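Local coordinates for protein fructose-bisphosphate aldolase class I (Thermoproteus tenax, PDB 1W8S) that belongs to the DeoC/LacD family of class I aldolases, enzymes built on the TIM-barrel fold, and forms an assembly of several identical chains, at residues Ala13-Ser18 / Gly54-Val59; Ala32-Asn37 / Asn233-Arg238; Leu77-Lys82 / Ser107-Thr112. The protein carries 2 engineered substitutions. All coordinates share one frame; numbering follows the deposited sequence. Where two conformers were deposited one is given.

Contact 1 (Ala13-Ser18 / Gly54-Val59)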
loop_
_atom_site.group_PDB
_atom_site.type_symbol
_atom_site.label_atom_id
_atom_site.label_comp_id
_atom_site.label_asym_id
_atom_site.label_seq_id
_atom_site.Cartn_x
_atom_site.Cartn_y
_atom_site.Cartn_z
ATOM N N ALA E 13 -17.727 18.249 28.886
ATOM C CA ALA E 13 -17.454 19.512 29.581
ATOM C C ALA E 13 -18.719 20.201 30.047
ATOM O O ALA E 13 -18.927 21.392 29.822
ATOM C CB ALA E 13 -16.628 20.442 28.698
ATOM N N ARG E 14 -19.572 19.441 30.702
ATOM C CA ARG E 14 -20.826 19.980 31.232
ATOM C C ARG E 14 -20.625 21.119 32.218
ATOM O O ARG E 14 -21.476 22.000 32.322
ATOM C CB ARG E 14 -21.639 18.874 31.887
ATOM C CG ARG E 14 -21.004 18.245 33.104
ATOM C CD ARG E 14 -21.771 17.031 33.650
ATOM N NE ARG E 14 -22.284 17.347 34.965
ATOM C CZ ARG E 14 -21.723 17.034 36.136
ATOM N NH1 ARG E 14 -20.620 16.290 36.206
ATOM N NH2 ARG E 14 -22.319 17.450 37.261
ATOM N N ARG E 15 -19.516 21.100 32.956
ATOM C CA ARG E 15 -19.247 22.147 33.939
ATOM C C ARG E 15 -18.455 23.308 33.347
ATOM O O ARG E 15 -18.127 24.262 34.056
ATOM C CB ARG E 15 -18.555 21.575 35.189
ATOM C CG ARG E 15 -19.487 20.771 36.074
ATOM C CD ARG E 15 -18.800 19.699 36.893
ATOM N NE ARG E 15 -18.163 18.687 36.056
ATOM C CZ ARG E 15 -17.580 17.589 36.525
ATOM N NH1 ARG E 15 -17.049 16.718 35.688
ATOM N NH2 ARG E 15 -17.552 17.352 37.832
ATOM N N GLY E 16 -18.165 23.240 32.049
ATOM C CA GLY E 16 -17.538 24.331 31.327
ATOM C C GLY E 16 -16.060 24.120 31.042
ATOM O O GLY E 16 -15.493 24.856 30.233
ATOM N N LYS E 17 -15.461 23.157 31.766
ATOM C CA LYS E 17 -14.073 22.735 31.637
ATOM C C LYS E 17 -14.107 21.210 31.734
ATOM O O LYS E 17 -15.104 20.647 32.205
ATOM C CB LYS E 17 -13.201 23.300 32.777
ATOM C CG LYS E 17 -13.009 24.824 32.815
ATOM C CD LYS E 17 -12.500 25.387 31.495
ATOM C CE LYS E 17 -12.570 26.918 31.439
ATOM N NZ LYS E 17 -11.787 27.358 30.243
ATOM N N SER E 18 -13.022 20.552 31.342
ATOM C CA SER E 18 -13.019 19.106 31.228
ATOM C C SER E 18 -11.755 18.479 31.827
ATOM O O SER E 18 -10.662 19.026 31.709
ATOM C CB SER E 18 -13.170 18.727 29.743
ATOM O OG SER E 18 -13.132 17.309 29.519
ATOM N N GLY E 54 -14.939 12.482 39.987
ATOM C CA GLY E 54 -15.926 13.301 39.304
ATOM C C GLY E 54 -15.463 13.770 37.944
ATOM O O GLY E 54 -15.910 14.793 37.470
ATOM N N PHE E 55 -14.577 13.005 37.305
ATOM C CA PHE E 55 -14.040 13.361 35.982
ATOM C C PHE E 55 -15.067 13.150 34.863
ATOM O O PHE E 55 -16.094 12.473 35.043
ATOM C CB PHE E 55 -12.749 12.557 35.695
ATOM C CG PHE E 55 -11.546 12.965 36.551
ATOM C CD1 PHE E 55 -11.578 14.088 37.389
ATOM C CD2 PHE E 55 -10.381 12.228 36.505
ATOM C CE1 PHE E 55 -10.461 14.444 38.142
ATOM C CE2 PHE E 55 -9.267 12.580 37.271
ATOM C CZ PHE E 55 -9.318 13.689 38.087
ATOM N N ASP E 56 -14.775 13.715 33.688
ATOM C CA ASP E 56 -15.742 13.739 32.586
ATOM C C ASP E 56 -15.703 12.543 31.666
ATOM O O ASP E 56 -16.653 12.299 30.929
ATOM C CB ASP E 56 -15.514 14.974 31.725
ATOM C CG ASP E 56 -15.697 16.236 32.508
ATOM O OD1 ASP E 56 -16.877 16.573 32.826
ATOM O OD2 ASP E 56 -14.710 16.922 32.882
ATOM N N GLY E 57 -14.590 11.825 31.685
ATOM C CA GLY E 57 -14.385 10.737 30.746
ATOM C C GLY E 57 -13.115 9.965 31.001
ATOM O O GLY E 57 -12.271 10.368 31.822
ATOM N N VAL E 58 -13.001 8.851 30.284
ATOM C CA VAL E 58 -11.803 8.032 30.229
ATOM C C VAL E 58 -11.441 7.791 28.754
ATOM O O VAL E 58 -12.326 7.799 27.892
ATOM C CB VAL E 58 -12.030 6.676 30.936
ATOM C CG1 VAL E 58 -12.178 6.856 32.410
ATOM C CG2 VAL E 58 -13.280 5.961 30.372
ATOM N N VAL E 59 -10.154 7.599 28.469
ATOM C CA VAL E 59 -9.681 7.233 27.140
ATOM C C VAL E 59 -9.163 5.786 27.232
ATOM O O VAL E 59 -8.231 5.524 27.995
ATOM C CB VAL E 59 -8.532 8.145 26.695
ATOM C CG1 VAL E 59 -8.050 7.789 25.310
ATOM C CG2 VAL E 59 -8.953 9.606 26.738
HETATM O O HOH W 1 -19.181 16.373 31.478
HETATM O O HOH W 2 -17.313 19.164 33.078
#
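Asp56, at the approach to strand 57-60, meets Arg15 from the turn that joins helix 4-12 to strand 18-22. The guanidinium arrives edge-on: NH1 of Arg15 forms a salt bridge with OD1 of Asp56 at 2.9 Å, the oxygen lying in the guanidinium plane while the nitrogen stands above the carboxylate plane, and the two flat groups are turned 82° apart. A bend at chi3 (-62°) brings the same end of Arg15 onto a second acceptor, and NH1 and NH2 both donate to O of Gly54, at 2.9 and 3.1 Å. Arginine suits this place because its coplanar N-H groups can serve two oxygens at once. Gly54, with positive phi, closes helix 43-53 in a Schellman motif, a backbone shape that favours glycine.

Two waters also donate to OD1 of Asp56; one of them accepts from N and NE of Arg15 and donates to O of Lys17. OD2 of Asp56 sits 3.2 Å from CA of Ser18 and takes hydrogen bonds from Ile19 N and Tyr252, whose ring also makes a cation-pi contact with Arg15. With donors around both oxygens, this buried carboxylate is probably stabilised as an anion, tying the starts of two neighbouring barrel strands together.

Contact 2 (Ala32-Asn37 / Asn233-Arg238)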
loop_
_atom_site.group_PDB
_atom_site.type_symbol
_atom_site.label_atom_id
_atom_site.label_comp_id
_atom_site.label_asym_id
_atom_site.label_seq_id
_atom_site.Cartn_x
_atom_site.Cartn_y
_atom_site.Cartn_z
ATOM N N ALA E 32 5.315 -0.727 32.466
ATOM C CA ALA E 32 6.278 -0.137 33.382
ATOM C C ALA E 32 5.698 1.140 34.070
ATOM O O ALA E 32 5.991 1.387 35.222
ATOM C CB ALA E 32 7.604 0.157 32.663
ATOM N N ASP E 33 4.818 1.852 33.366
ATOM C CA ASP E 33 4.037 3.006 33.887
ATOM C C ASP E 33 3.249 2.625 35.148
ATOM O O ASP E 33 2.949 3.495 35.956
ATOM C CB ASP E 33 3.032 3.525 32.803
ATOM C CG ASP E 33 3.626 4.628 31.857
ATOM O OD1 ASP E 33 4.841 4.955 31.942
ATOM O OD2 ASP E 33 2.932 5.243 31.020
ATOM N N PHE E 34 2.921 1.339 35.311
ATOM C CA PHE E 34 2.012 0.874 36.362
ATOM C C PHE E 34 2.671 0.376 37.642
ATOM O O PHE E 34 1.958 0.082 38.583
ATOM C CB PHE E 34 1.108 -0.261 35.848
ATOM C CG PHE E 34 0.302 0.091 34.621
ATOM C CD1 PHE E 34 -0.184 1.378 34.417
ATOM C CD2 PHE E 34 0.020 -0.892 33.668
ATOM C CE1 PHE E 34 -0.939 1.690 33.267
ATOM C CE2 PHE E 34 -0.743 -0.591 32.521
ATOM C CZ PHE E 34 -1.199 0.704 32.318
ATOM N N MET E 35 3.997 0.242 37.672
ATOM C CA MET E 35 4.705 -0.278 38.863
ATOM C C MET E 35 4.615 0.657 40.090
ATOM O O MET E 35 4.513 0.190 41.233
ATOM C CB MET E 35 6.184 -0.562 38.543
ATOM C CG MET E 35 6.389 -1.673 37.490
ATOM S SD MET E 35 7.489 -3.007 38.043
ATOM C CE MET E 35 6.475 -3.793 39.337
ATOM N N ASP E 36 4.656 1.968 39.868
ATOM C CA ASP E 36 4.607 2.943 40.978
ATOM C C ASP E 36 3.375 2.741 41.884
ATOM O O ASP E 36 3.470 2.852 43.111
ATOM C CB ASP E 36 4.608 4.381 40.427
ATOM C CG ASP E 36 5.991 4.822 39.924
ATOM O OD1 ASP E 36 6.997 4.121 40.200
ATOM O OD2 ASP E 36 6.169 5.869 39.258
ATOM N N ASN E 37 2.237 2.442 41.250
ATOM C CA ASN E 37 0.943 2.284 41.906
ATOM C C ASN E 37 0.266 1.104 41.208
ATOM O O ASN E 37 -0.561 1.322 40.333
ATOM C CB ASN E 37 0.137 3.597 41.749
ATOM C CG ASN E 37 -1.245 3.553 42.391
ATOM O OD1 ASN E 37 -1.435 2.947 43.449
ATOM N ND2 ASN E 37 -2.218 4.225 41.759
ATOM N N ASN E 233 0.050 11.681 35.911
ATOM C CA ASN E 233 0.030 12.611 37.056
ATOM C C ASN E 233 -1.161 12.404 37.996
ATOM O O ASN E 233 -1.198 12.990 39.074
ATOM C CB ASN E 233 0.098 14.061 36.591
ATOM C CG ASN E 233 1.503 14.525 36.394
ATOM O OD1 ASN E 233 2.247 14.701 37.373
ATOM N ND2 ASN E 233 1.919 14.647 35.141
ATOM N N VAL E 234 -2.122 11.579 37.596
ATOM C CA VAL E 234 -3.121 11.056 38.512
ATOM C C VAL E 234 -2.778 9.612 38.936
ATOM O O VAL E 234 -2.487 9.378 40.092
ATOM C CB VAL E 234 -4.560 11.179 37.939
ATOM C CG1 VAL E 234 -5.585 10.488 38.837
ATOM C CG2 VAL E 234 -4.929 12.659 37.808
ATOM N N TRP E 235 -2.806 8.645 38.023
ATOM C CA TRP E 235 -2.753 7.238 38.470
ATOM C C TRP E 235 -1.382 6.652 38.759
ATOM O O TRP E 235 -1.306 5.548 39.302
ATOM C CB TRP E 235 -3.586 6.302 37.590
ATOM C CG TRP E 235 -3.350 6.403 36.155
ATOM C CD1 TRP E 235 -4.196 6.905 35.217
ATOM C CD2 TRP E 235 -2.196 5.954 35.451
ATOM N NE1 TRP E 235 -3.633 6.808 33.964
ATOM C CE2 TRP E 235 -2.406 6.219 34.083
ATOM C CE3 TRP E 235 -0.988 5.364 35.835
ATOM C CZ2 TRP E 235 -1.458 5.942 33.120
ATOM C CZ3 TRP E 235 -0.067 5.053 34.852
ATOM C CH2 TRP E 235 -0.295 5.359 33.535
ATOM N N GLN E 236 -0.303 7.372 38.454
ATOM C CA GLN E 236 1.019 6.961 38.966
ATOM C C GLN E 236 1.259 7.418 40.410
ATOM O O GLN E 236 2.316 7.115 40.968
ATOM C CB GLN E 236 2.182 7.473 38.105
ATOM C CG GLN E 236 2.456 6.661 36.863
ATOM C CD GLN E 236 3.834 6.955 36.242
ATOM O OE1 GLN E 236 4.212 8.114 36.048
ATOM N NE2 GLN E 236 4.562 5.897 35.915
ATOM N N ARG E 237 0.312 8.161 40.995
ATOM C CA ARG E 237 0.397 8.576 42.400
ATOM C C ARG E 237 -0.333 7.610 43.322
ATOM O O ARG E 237 -1.432 7.182 43.027
ATOM C CB ARG E 237 -0.177 9.975 42.580
ATOM C CG ARG E 237 0.487 10.976 41.691
ATOM C CD ARG E 237 -0.009 12.388 41.871
ATOM N NE ARG E 237 0.718 13.325 41.002
ATOM C CZ ARG E 237 1.975 13.683 41.191
ATOM N NH1 ARG E 237 2.654 13.209 42.220
ATOM N NH2 ARG E 237 2.568 14.526 40.344
ATOM N N ARG E 238 0.288 7.275 44.450
ATOM C CA ARG E 238 -0.360 6.423 45.446
ATOM C C ARG E 238 -1.525 7.157 46.118
ATOM O O ARG E 238 -2.466 6.512 46.589
ATOM C CB ARG E 238 0.645 5.941 46.489
ATOM C CG ARG E 238 1.526 4.779 46.003
ATOM C CD ARG E 238 2.839 4.659 46.792
ATOM N NE ARG E 238 3.544 5.949 46.797
ATOM C CZ ARG E 238 4.316 6.425 47.780
ATOM N NH1 ARG E 238 4.549 5.715 48.892
ATOM N NH2 ARG E 238 4.875 7.629 47.633
#
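Trp235 places its CG between the backbone N and the carbonyl carbon (chi1 51°), which swings the indole out of helix 232-235 against Asp33 and Phe34. In Asn37, by contrast, CG lies opposite the backbone N (chi1 180°), which extends the amide toward O of Trp235, the last residue of that short helix. The side chain of Gln236 reaches across to Asp33.

The benzo end of the indole is the hydrophobic part of the contact. Phe34 turns its edge toward the face of the six-membered ring in an offset edge-to-face pair, centroids 5.4 Å apart and planes at 60°, with CD1 of Phe34 3.7 Å from CZ3 of Trp235. At the indole's own edge, in the ring plane, lies O of Asp33, 3.6 Å from CZ3 of Trp235. That carbonyl is also the acceptor for Gln236, whose NE2 donates to Asp33 O at 2.9 Å. ND2 of Asn37 gives a nearly straight bond of 2.9 Å to O of Trp235, which lies in the asparagine's amide plane, and bonds Tyr45 as well. Asparagine and glutamine fit here because their amide N-H groups can donate to backbone carbonyls of the opposite segment.

Arg237 turns back on its own segment: its NE holds O of Asn233 at 2.7 Å and its NH2 holds OD1 of Asn233, a side-on grip, one nitrogen to each of two oxygens. Beyond the contact, Trp235 NE1 bonds Ala22 O, while Phe34 packs on Arg166 of a second subunit.

Loops after the first and last strands of the barrel are thus joined beside the bound 1,6-di-O-phosphono-beta-D-fructofuranose. Helix 232-235, a short helix directly after the last strand, is consistent with the extra helix often found there in phosphate-binding TIM barrels.

Contact 3 (Leu77-Lys82 / Ser107-Thr112)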
loop_
_atom_site.group_PDB
_atom_site.type_symbol
_atom_site.label_atom_id
_atom_site.label_comp_id
_atom_site.label_asym_id
_atom_site.label_seq_id
_atom_site.Cartn_x
_atom_site.Cartn_y
_atom_site.Cartn_z
ATOM N N LEU E 77 -12.861 6.379 22.798
ATOM C CA LEU E 77 -12.157 5.210 22.256
ATOM C C LEU E 77 -10.988 5.685 21.395
ATOM O O LEU E 77 -11.158 6.335 20.349
ATOM C CB LEU E 77 -13.116 4.340 21.483
ATOM C CG LEU E 77 -12.830 2.883 21.180
ATOM C CD1 LEU E 77 -11.433 2.652 20.725
ATOM C CD2 LEU E 77 -13.099 2.076 22.416
ATOM N N LYS E 78 -9.784 5.437 21.907
ATOM C CA LYS E 78 -8.533 5.731 21.239
ATOM C C LYS E 78 -8.319 4.691 20.146
ATOM O O LYS E 78 -8.127 3.510 20.450
ATOM C CB LYS E 78 -7.398 5.615 22.263
ATOM C CG LYS E 78 -5.997 5.852 21.719
ATOM C CD LYS E 78 -5.939 7.104 20.953
ATOM C CE LYS E 78 -4.498 7.513 20.599
ATOM N NZ LYS E 78 -3.591 6.406 20.408
ATOM N N LEU E 79 -8.426 5.111 18.891
ATOM C CA LEU E 79 -8.532 4.168 17.766
ATOM C C LEU E 79 -7.200 3.602 17.307
ATOM O O LEU E 79 -7.159 2.471 16.841
ATOM C CB LEU E 79 -9.231 4.785 16.540
ATOM C CG LEU E 79 -10.657 5.264 16.777
ATOM C CD1 LEU E 79 -11.035 6.194 15.645
ATOM C CD2 LEU E 79 -11.595 4.102 16.832
ATOM N N ASN E 80 -6.129 4.384 17.392
ATOM C CA ASN E 80 -4.841 3.923 16.915
ATOM C C ASN E 80 -3.952 3.607 18.096
ATOM O O ASN E 80 -4.400 3.643 19.226
ATOM C CB ASN E 80 -4.173 4.829 15.851
ATOM C CG ASN E 80 -4.008 6.294 16.257
ATOM O OD1 ASN E 80 -4.547 6.755 17.261
ATOM N ND2 ASN E 80 -3.303 7.048 15.409
ATOM N N GLY E 81 -2.710 3.258 17.850
ATOM C CA GLY E 81 -1.789 2.990 18.942
ATOM C C GLY E 81 -0.519 2.386 18.428
ATOM O O GLY E 81 -0.510 1.659 17.418
ATOM N N LYS E 82 0.585 2.783 19.059
ATOM C CA LYS E 82 1.917 2.277 18.760
ATOM C C LYS E 82 2.647 2.049 20.081
ATOM O O LYS E 82 2.177 2.474 21.120
ATOM C CB LYS E 82 2.712 3.253 17.889
ATOM C CG LYS E 82 3.072 4.602 18.558
ATOM C CD LYS E 82 4.206 5.340 17.856
ATOM C CE LYS E 82 5.577 4.900 18.291
ATOM N NZ LYS E 82 5.959 5.321 19.708
ATOM N N SER E 107 -18.533 7.574 23.367
ATOM C CA SER E 107 -19.182 8.863 23.100
ATOM C C SER E 107 -18.332 9.785 22.248
ATOM O O SER E 107 -18.793 10.837 21.807
ATOM C CB SER E 107 -19.439 9.610 24.409
ATOM O OG SER E 107 -20.400 8.940 25.163
ATOM N N ALA E 108 -17.072 9.431 22.082
ATOM C CA ALA E 108 -16.180 10.076 21.123
ATOM C C ALA E 108 -15.074 9.103 20.731
ATOM O O ALA E 108 -14.905 8.026 21.344
ATOM C CB ALA E 108 -15.579 11.317 21.719
ATOM N N VAL E 109 -14.330 9.485 19.705
ATOM C CA VAL E 109 -13.157 8.740 19.271
ATOM C C VAL E 109 -11.942 9.633 19.268
ATOM O O VAL E 109 -12.030 10.858 19.056
ATOM C CB VAL E 109 -13.319 8.059 17.889
ATOM C CG1 VAL E 109 -14.325 6.903 17.976
ATOM C CG2 VAL E 109 -13.710 9.052 16.814
ATOM N N GLY E 110 -10.808 9.008 19.509
ATOM C CA GLY E 110 -9.515 9.668 19.502
ATOM C C GLY E 110 -8.575 9.063 18.500
ATOM O O GLY E 110 -8.583 7.869 18.229
ATOM N N TYR E 111 -7.726 9.900 17.938
ATOM C CA TYR E 111 -6.748 9.474 16.944
ATOM C C TYR E 111 -5.478 10.329 17.045
ATOM O O TYR E 111 -5.540 11.563 16.985
ATOM C CB TYR E 111 -7.316 9.537 15.517
ATOM C CG TYR E 111 -6.460 8.864 14.465
ATOM C CD1 TYR E 111 -6.583 7.514 14.213
ATOM C CD2 TYR E 111 -5.527 9.596 13.685
ATOM C CE1 TYR E 111 -5.819 6.890 13.215
ATOM C CE2 TYR E 111 -4.760 8.990 12.729
ATOM C CZ TYR E 111 -4.883 7.632 12.501
ATOM O OH TYR E 111 -4.120 7.056 11.524
ATOM N N THR E 112 -4.352 9.662 17.229
ATOM C CA THR E 112 -3.048 10.338 17.286
ATOM C C THR E 112 -2.453 10.597 15.924
ATOM O O THR E 112 -2.452 9.713 15.042
ATOM C CB THR E 112 -2.078 9.516 18.146
ATOM O OG1 THR E 112 -2.579 9.478 19.483
ATOM C CG2 THR E 112 -0.745 10.225 18.277
#
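The amide of Asn80 lies flat over one face of the Tyr111 ring, the planes 12° apart and ND2 3.2 Å above the ring plane near its centre, while CB of Leu79 approaches the ring edge. The stack sits at the end of a parallel pair of neighbouring strands, 75-81 and 108-113, in the TIM barrel. Regular pairing runs from Leu77 N to Ala108 O, then from Gly110 N to Leu77 O and from Leu79 N to Gly110 O.

Beyond Leu79, where strand 75-81 is interrupted, a side chain continues the ladder. OD1 of Asn80 accepts from Thr112 N at 2.9 Å and ND2 of Asn80 donates to Thr112 O at 2.8 Å, each acceptor being met on a lone pair. With CG between its backbone N and carbonyl carbon (chi1 54°), the amide faces that backbone; asparagine suits the place because a carbonyl oxygen and an N-H side by side can pair with both N and O of one residue.

Leu79 CD1 packs 3.7 Å from Val109 CB on the side covered by helices 98-103 and 120-137. At Gly110, which has no side chain, Lys78 passes close to the backbone, its CD 3.9 Å from Gly110 O, before NZ turns to O of Asn80, 3.1 Å away and approached from above the carbonyl plane.

In the fold
The three contacts belong to one TIM barrel. Contacts 1 and 3 follow in series along the chain and touch through neighbouring parallel strands, 57-60 and 75-81, where Val59 CG1 lies 3.8 Å from Lys78 CB; their centres are about 17 Å apart. The segments of contacts 1 and 2 alternate along the chain, with centres about 21 Å apart. Contact 2 closes a long loop within which contact 3 is nested; their centres are about 22 Å apart, and both reach a second subunit. The bound 1,6-di-O-phosphono-beta-D-fructofuranose is about 5 Å from the Trp235 side chain and about 6 Å from that of Lys78. Contact 1 stands further back, the side chain of its Phe55 being about 10 Å from the ligand.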